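PDB 4OJU: SLH domain-containing protein from Pseudoflavonifractor capillosus, which is of unknown function but, as a leucine-rich repeat protein with surface-layer homology sequences, probably binds other proteins, and binds magnesium ions. Local coordinates for residues G12-E17 against D40-V45; Y29-A34 against E65-G70; E98-I103 against T118-V123. All blocks are in the same frame, centred on the assembly; numbering follows the deposited sequence. Where two conformers were deposited one is given.

Contacts 1 and 2 lie close together near the N-terminal end of the solenoid, while contact 3 is farther along it, on the other side of the chain's centre. The first two have centres about 13 Å apart and interlock in sequence, their segments alternating along the chain; packing of Tyr-14 CE1 on Tyr-29 CD1 at 3.5 Å joins them directly. Contact 3 comes later in the chain, its centre about 20 Å from that of contact 1 and about 23 Å from that of contact 2, and it touches neither. Contacts 1 and 3 nevertheless reach the same curled mixed sheet. A magnesium ion lies about 5 Å from the Ala-121 side chain. Contact 1 lies away from the magnesium-binding residues Glu-105, Asp-112 and Asp-137.

Contact 1 (G12-E17 against D40-V45); sequences GPYTFE and DIPASV. With EDO (1,2-ethanediol), chain E; EDO (1,2-ethanediol), chain G.
Tyr-14 and Phe-16, on the same side of strand 14-19, send their rings onto Ile-41, Pro-42 and Val-45 near the N-terminal end of a BspA-type leucine-rich repeat solenoid. The backbones stay well apart, with the CA atoms of Phe-16 and Val-45 separated by 7.6 Å, and no clear direct hydrogen bond crosses between the segments; side chains bridge the distance.

The tight part is apolar and buried. Pro-42 CD lies over one face of the Tyr-14 ring, 4.0 Å from its centroid and 22° off the ring normal, which meets the description of a CH-pi contact. Pro-13 CG covers the opposite face, so the phenol ring is held between two prolines. The same Pro-42 ring reaches the second aromatic side chain through its CG, 3.6 Å from Phe-16 CZ, while Ile-41 CG1 meets Tyr-14 CE1. Farther along, Val-45 CB forms another CH-pi contact over a face of the Phe-16 ring. With CG1 between the backbone N and carbonyl carbon (chi1 57°), Val-45 turns CG2 anti to its N and brings that methyl to 3.6 Å from Phe-16 CD2. Val-9 and Val-55, from strands 5-11 and 52-58, extend this apolar packing around Val-45 and Phe-16 respectively.

The Asp-40 end is looser and open to solvent. One ethanediol, probably from the crystallisation liquor, makes weak hydrogen bonds to Asp-40 O and OD1. At the other end of the segment, beside Val-45, a second ethanediol donates to Ser-44 OG, whose hydroxyl is also hydrogen-bonded to Glu-52. Where the Tyr-14 ring emerges from the prolines, its hydroxyl takes up a bridging water: the water oxygen is 2.6 Å from Tyr-14 OH and accepts a hydrogen bond from Asp-40 N at 3.0 Å.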
# COMPACT_ATOMS: atom_id res chain seq x y z
N GLY A 12 -20.60 29.94 5.71
CA GLY A 12 -19.23 30.27 5.30
C GLY A 12 -18.75 29.33 4.21
O GLY A 12 -19.41 29.23 3.16
N PRO A 13 -17.68 28.53 4.43
CA PRO A 13 -17.20 27.64 3.36
C PRO A 13 -17.96 26.31 3.28
O PRO A 13 -17.71 25.50 2.39
CB PRO A 13 -15.75 27.39 3.75
CG PRO A 13 -15.77 27.39 5.24
CD PRO A 13 -16.79 28.47 5.61
N TYR A 14 -18.89 26.07 4.22
CA TYR A 14 -19.61 24.80 4.29
C TYR A 14 -20.97 24.80 3.64
O TYR A 14 -21.79 25.69 3.90
CB TYR A 14 -19.81 24.40 5.77
CG TYR A 14 -18.54 24.34 6.57
CD1 TYR A 14 -17.63 23.31 6.38
CD2 TYR A 14 -18.24 25.32 7.51
CE1 TYR A 14 -16.45 23.24 7.12
CE2 TYR A 14 -17.06 25.27 8.24
CZ TYR A 14 -16.17 24.22 8.05
OH TYR A 14 -15.00 24.16 8.75
N THR A 15 -21.24 23.76 2.84
CA THR A 15 -22.58 23.53 2.29
C THR A 15 -23.17 22.35 3.04
O THR A 15 -22.51 21.32 3.14
CB THR A 15 -22.57 23.24 0.77
OG1 THR A 15 -21.81 24.23 0.09
CG2 THR A 15 -24.00 23.14 0.20
N PHE A 16 -24.40 22.48 3.53
CA PHE A 16 -25.09 21.39 4.20
C PHE A 16 -26.38 21.07 3.54
O PHE A 16 -27.11 21.99 3.12
CB PHE A 16 -25.40 21.74 5.67
CG PHE A 16 -24.22 22.03 6.53
CD1 PHE A 16 -23.54 21.01 7.18
CD2 PHE A 16 -23.78 23.34 6.70
CE1 PHE A 16 -22.42 21.28 7.97
CE2 PHE A 16 -22.69 23.61 7.51
CZ PHE A 16 -22.00 22.59 8.14
N GLU A 17 -26.72 19.77 3.52
CA GLU A 17 -28.04 19.34 3.09
C GLU A 17 -28.75 18.86 4.33
O GLU A 17 -28.19 18.04 5.07
CB GLU A 17 -27.99 18.27 2.00
CG GLU A 17 -27.68 18.86 0.65
CD GLU A 17 -27.54 17.86 -0.48
OE1 GLU A 17 -27.40 16.65 -0.18
OE2 GLU A 17 -27.55 18.29 -1.65
N ASP A 40 -12.88 23.80 11.22
CA ASP A 40 -13.54 23.52 12.50
C ASP A 40 -15.00 23.32 12.13
O ASP A 40 -15.75 24.28 12.02
CB ASP A 40 -13.30 24.68 13.50
CG ASP A 40 -13.71 24.40 14.94
OD1 ASP A 40 -13.96 23.21 15.28
OD2 ASP A 40 -13.77 25.36 15.73
N ILE A 41 -15.38 22.08 11.81
CA ILE A 41 -16.71 21.76 11.30
C ILE A 41 -17.78 21.99 12.37
O ILE A 41 -17.65 21.44 13.46
CB ILE A 41 -16.77 20.31 10.74
CG1 ILE A 41 -15.79 20.10 9.56
CG2 ILE A 41 -18.21 19.92 10.36
CD1 ILE A 41 -15.56 18.60 9.14
N PRO A 42 -18.85 22.77 12.07
CA PRO A 42 -19.90 22.97 13.10
C PRO A 42 -20.66 21.68 13.40
O PRO A 42 -20.85 20.85 12.50
CB PRO A 42 -20.81 24.04 12.50
CG PRO A 42 -20.48 24.10 11.07
CD PRO A 42 -19.14 23.50 10.82
N ALA A 43 -21.06 21.51 14.66
CA ALA A 43 -21.82 20.35 15.12
C ALA A 43 -23.30 20.45 14.72
O ALA A 43 -24.02 19.45 14.75
CB ALA A 43 -21.72 20.23 16.64
N SER A 44 -23.76 21.66 14.40
CA SER A 44 -25.14 21.86 13.99
C SER A 44 -25.25 22.96 12.94
O SER A 44 -24.33 23.76 12.76
CB SER A 44 -26.03 22.17 15.20
OG SER A 44 -25.75 23.46 15.72
N VAL A 45 -26.38 22.98 12.23
CA VAL A 45 -26.67 23.97 11.19
C VAL A 45 -28.12 24.44 11.38
O VAL A 45 -28.98 23.64 11.78
CB VAL A 45 -26.35 23.43 9.76
CG1 VAL A 45 -27.11 22.16 9.46
CG2 VAL A 45 -26.60 24.48 8.69
C1 EDO E . -17.82 25.22 16.59
O1 EDO E . -17.12 24.01 16.31
C2 EDO E . -17.68 26.20 15.42
O2 EDO E . -17.86 25.49 14.21
C1 EDO G . -25.82 26.69 14.99
O1 EDO G . -26.49 25.77 14.15
C2 EDO G . -25.15 27.78 14.14
O2 EDO G . -26.14 28.43 13.36
O HOH W 1 -13.99 26.27 9.84

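Contact 2 (Y29-A34 against E65-G70); sequences YDESLA and ETNITG
Glu-31 and Thr-66 mark the closest backbone approach between these two loops, their CA atoms 6.6 Å apart. Segment 29-34 leaves strand 24-29 and coils into a short 3-10 turn at residues 31-33, supported by backbone bonds from Leu-33 N to Asp-30 O and from Ala-34 N to Glu-31 O. Asp-30 OD1 also accepts a hydrogen bond from Ser-32 OG and a weak one from Ser-32 N. Segment 65-70 has no regular structure before it enters strand 70-72, and no clear direct hydrogen bond joins the two segments.

Glu-31 extends beyond CG (chi2 180°) and lays its carboxylate against the side-chain amide of Asn-67. The two planar groups are stacked, with their planes 16° apart, although the side chains come from opposite directions. Glu-31 OE2 approaches Asn-67 N to 2.9 Å. A water donates to both that carboxylate oxygen and Glu-65 O, giving a solvent-mediated connection between the loops.

Beside the stacked pair, the Tyr-29 ring meets Thr-66 CG2 at its edge, near the ring plane. Ile-68 CG2 approaches the same ring obliquely, 3.5 Å from Tyr-29 CE2. A second water donates to Tyr-29 OH and to Asn-67 OD1, at 2.7 Å from each oxygen. It thus ties the end of the aromatic side chain to the amide that faces Glu-31.

Within the solenoid, Phe-63 stacks on Tyr-29 and Phe-85 packs against Ile-68. In one of its two deposited conformers, the carboxylate of Glu-65 makes salt bridges to Lys-61 and Arg-82 of the second subunit. The contact therefore joins the loop between strands 24-29 and 38-40 to the loop between strands 52-58 and 70-72.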
# COMPACT_ATOMS: atom_id res chain seq x y z
N TYR A 29 -16.99 21.62 1.02
CA TYR A 29 -16.14 22.63 1.63
C TYR A 29 -15.58 23.46 0.49
O TYR A 29 -14.92 22.92 -0.40
CB TYR A 29 -15.03 21.99 2.45
CG TYR A 29 -14.09 22.99 3.09
CD1 TYR A 29 -14.43 23.63 4.29
CD2 TYR A 29 -12.84 23.25 2.54
CE1 TYR A 29 -13.53 24.47 4.93
CE2 TYR A 29 -11.94 24.11 3.16
CZ TYR A 29 -12.28 24.70 4.37
OH TYR A 29 -11.38 25.51 5.01
N ASP A 30 -15.85 24.76 0.51
CA ASP A 30 -15.39 25.67 -0.53
C ASP A 30 -14.23 26.48 0.03
O ASP A 30 -14.43 27.42 0.79
CB ASP A 30 -16.53 26.57 -1.02
CG ASP A 30 -16.19 27.51 -2.18
OD1 ASP A 30 -14.99 27.69 -2.47
OD2 ASP A 30 -17.13 28.05 -2.79
N GLU A 31 -13.03 26.13 -0.41
CA GLU A 31 -11.77 26.78 -0.05
C GLU A 31 -11.78 28.27 -0.13
O GLU A 31 -11.17 28.94 0.71
CB GLU A 31 -10.69 26.34 -1.04
CG GLU A 31 -9.79 25.27 -0.53
CD GLU A 31 -8.78 24.92 -1.60
OE1 GLU A 31 -8.26 25.84 -2.28
OE2 GLU A 31 -8.56 23.71 -1.81
N SER A 32 -12.33 28.78 -1.24
CA SER A 32 -12.33 30.21 -1.55
C SER A 32 -13.14 31.01 -0.54
O SER A 32 -12.97 32.23 -0.46
CB SER A 32 -12.85 30.45 -2.97
OG SER A 32 -14.23 30.15 -3.10
N LEU A 33 -13.99 30.34 0.25
CA LEU A 33 -14.81 31.04 1.23
C LEU A 33 -14.30 30.86 2.67
O LEU A 33 -14.86 31.45 3.60
CB LEU A 33 -16.28 30.59 1.13
CG LEU A 33 -17.03 30.88 -0.18
CD1 LEU A 33 -18.37 30.19 -0.20
CD2 LEU A 33 -17.21 32.40 -0.39
N ALA A 34 -13.24 30.07 2.85
CA ALA A 34 -12.71 29.78 4.19
C ALA A 34 -11.83 30.90 4.73
O ALA A 34 -11.09 31.53 3.96
CB ALA A 34 -11.93 28.49 4.17
N GLU A 65 -9.47 17.05 -2.43
CA GLU A 65 -8.45 17.91 -3.04
C GLU A 65 -8.50 19.36 -2.51
O GLU A 65 -8.29 20.29 -3.29
CB GLU A 65 -8.60 17.93 -4.58
CG GLU A 65 -8.29 16.61 -5.28
CD GLU A 65 -9.05 16.31 -6.56
OE1 GLU A 65 -9.66 17.25 -7.13
OE2 GLU A 65 -9.04 15.13 -6.99
N THR A 66 -8.78 19.56 -1.21
CA THR A 66 -8.79 20.93 -0.65
C THR A 66 -7.45 21.20 0.04
O THR A 66 -6.65 20.28 0.19
CB THR A 66 -10.00 21.21 0.25
OG1 THR A 66 -9.99 20.28 1.33
CG2 THR A 66 -11.33 21.14 -0.50
N ASN A 67 -7.22 22.45 0.44
CA ASN A 67 -5.94 22.90 1.01
C ASN A 67 -5.92 22.80 2.54
O ASN A 67 -5.05 23.40 3.17
CB ASN A 67 -5.71 24.36 0.58
CG ASN A 67 -6.72 25.34 1.17
OD1 ASN A 67 -7.71 24.97 1.82
ND2 ASN A 67 -6.51 26.62 0.94
N ILE A 68 -6.90 22.12 3.15
CA ILE A 68 -6.98 22.08 4.61
C ILE A 68 -5.71 21.46 5.22
O ILE A 68 -5.14 20.53 4.67
CB ILE A 68 -8.26 21.39 5.13
CG1 ILE A 68 -8.36 19.90 4.69
CG2 ILE A 68 -9.52 22.20 4.73
CD1 ILE A 68 -9.43 19.06 5.54
N THR A 69 -5.28 22.02 6.35
CA THR A 69 -4.11 21.56 7.10
C THR A 69 -4.56 20.77 8.32
O THR A 69 -3.80 19.95 8.85
CB THR A 69 -3.22 22.73 7.50
OG1 THR A 69 -4.03 23.71 8.17
CG2 THR A 69 -2.49 23.36 6.31
N GLY A 70 -5.76 21.04 8.78
CA GLY A 70 -6.32 20.39 9.96
C GLY A 70 -7.83 20.37 9.92
O GLY A 70 -8.45 21.17 9.21
O HOH W 2 -9.14 26.23 3.75
O HOH W 3 -6.55 22.65 -3.12
O HOH W 4 -8.76 29.10 1.92

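Contact 3 (E98-I103 against T118-V123); sequences ENLIYI and TIPASV
Ser-122 OG is gripped from two sides by the backbone of segment 98-103: it accepts from Asn-99 N at 2.9 Å with an N-H...O angle of 159°, and donates to Leu-100 O at 2.6 Å. With OG between the backbone N and the carbonyl carbon (chi1 59°), the hydroxyl sits among these groups. The Leu-100 bond is tilted 23° from the carbonyl plane.

In one of its two deposited conformers, Glu-98 bends at chi2 and reaches the type I beta turn of residues 120-123. Both carboxylate oxygens are met on their syn sides: OE1 by Ala-121 N, 2.8 Å away, and OE2 by Ser-122 N. These turn N-H groups probably stabilise the negative charge.

The inward side is apolar. Leu-100 and Val-123 lie side by side, with CD2 of the leucine 3.8 Å from CG2 of the valine, while Ile-103 and Ile-119 meet through their CD1 methyls. Successive leucine-rich repeat turns are thereby joined: strand 102-103 lies between parallel strands 79-80 and 125-127, strand 116-119 pairs with 138-141, and Met-141 of the third subunit packs on Ile-119 and Val-123.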
# COMPACT_ATOMS: atom_id res chain seq x y z
N GLU A 98 -15.59 11.27 19.90
CA GLU A 98 -16.38 10.15 20.38
C GLU A 98 -17.82 10.37 19.95
O GLU A 98 -18.35 11.46 20.15
CB GLU A 98 -16.25 9.98 21.90
CG GLU A 98 -14.87 9.51 22.34
CD GLU A 98 -14.48 8.08 22.00
OE1 GLU A 98 -13.29 7.72 22.19
OE2 GLU A 98 -15.38 7.31 21.58
N ASN A 99 -18.39 9.33 19.27
CA ASN A 99 -19.70 9.14 18.62
C ASN A 99 -19.55 8.68 17.16
O ASN A 99 -20.49 8.11 16.62
CB ASN A 99 -20.63 10.36 18.68
CG ASN A 99 -21.25 10.61 20.03
OD1 ASN A 99 -21.91 9.75 20.61
ND2 ASN A 99 -21.04 11.80 20.55
N LEU A 100 -18.37 8.90 16.52
CA LEU A 100 -18.13 8.42 15.17
C LEU A 100 -18.25 6.92 15.16
O LEU A 100 -17.67 6.30 16.05
CB LEU A 100 -16.74 8.84 14.72
CG LEU A 100 -16.34 8.48 13.30
CD1 LEU A 100 -17.21 9.25 12.24
CD2 LEU A 100 -14.84 8.80 13.10
N ILE A 101 -19.02 6.35 14.23
CA ILE A 101 -19.21 4.90 14.15
C ILE A 101 -18.52 4.32 12.92
O ILE A 101 -17.93 3.24 13.00
CB ILE A 101 -20.72 4.54 14.15
CG1 ILE A 101 -21.51 5.16 15.35
CG2 ILE A 101 -20.96 3.01 14.07
CD1 ILE A 101 -21.09 4.69 16.79
N TYR A 102 -18.65 5.00 11.77
CA TYR A 102 -18.17 4.51 10.49
C TYR A 102 -17.22 5.45 9.78
O TYR A 102 -17.48 6.64 9.69
CB TYR A 102 -19.36 4.29 9.54
CG TYR A 102 -20.40 3.34 10.08
CD1 TYR A 102 -20.13 1.98 10.19
CD2 TYR A 102 -21.65 3.80 10.47
CE1 TYR A 102 -21.08 1.10 10.70
CE2 TYR A 102 -22.63 2.92 10.94
CZ TYR A 102 -22.33 1.58 11.08
OH TYR A 102 -23.27 0.71 11.59
N ILE A 103 -16.16 4.89 9.21
CA ILE A 103 -15.23 5.60 8.35
C ILE A 103 -15.29 4.85 7.03
O ILE A 103 -14.86 3.69 6.96
CB ILE A 103 -13.79 5.75 8.91
CG1 ILE A 103 -13.83 6.33 10.36
CG2 ILE A 103 -12.99 6.67 7.93
CD1 ILE A 103 -12.41 6.49 11.07
N THR A 118 -5.91 9.20 15.36
CA THR A 118 -6.44 8.61 16.58
C THR A 118 -7.88 8.24 16.32
O THR A 118 -8.68 9.09 15.97
CB THR A 118 -6.28 9.53 17.78
OG1 THR A 118 -4.87 9.72 17.96
CG2 THR A 118 -6.88 8.95 19.06
N ILE A 119 -8.21 6.97 16.50
CA ILE A 119 -9.55 6.45 16.27
C ILE A 119 -10.33 6.44 17.57
O ILE A 119 -9.91 5.79 18.53
CB ILE A 119 -9.47 5.03 15.62
CG1 ILE A 119 -8.63 4.99 14.33
CG2 ILE A 119 -10.85 4.41 15.40
CD1 ILE A 119 -9.06 5.91 13.13
N PRO A 120 -11.49 7.11 17.61
CA PRO A 120 -12.32 7.09 18.82
C PRO A 120 -12.80 5.69 19.18
O PRO A 120 -12.96 4.83 18.29
CB PRO A 120 -13.51 7.96 18.42
CG PRO A 120 -12.99 8.83 17.35
CD PRO A 120 -12.10 7.95 16.56
N ALA A 121 -13.08 5.47 20.48
CA ALA A 121 -13.57 4.18 20.99
C ALA A 121 -14.94 3.78 20.36
O ALA A 121 -15.24 2.59 20.25
CB ALA A 121 -13.70 4.23 22.52
N SER A 122 -15.72 4.77 19.91
CA SER A 122 -17.05 4.53 19.32
C SER A 122 -16.98 3.92 17.89
O SER A 122 -17.96 3.36 17.42
CB SER A 122 -17.83 5.84 19.30
OG SER A 122 -17.13 6.81 18.54
N VAL A 123 -15.86 4.04 17.20
CA VAL A 123 -15.74 3.55 15.81
C VAL A 123 -15.91 2.04 15.81
O VAL A 123 -15.26 1.36 16.61
CB VAL A 123 -14.44 4.01 15.10
CG1 VAL A 123 -14.27 3.34 13.72
CG2 VAL A 123 -14.41 5.53 14.95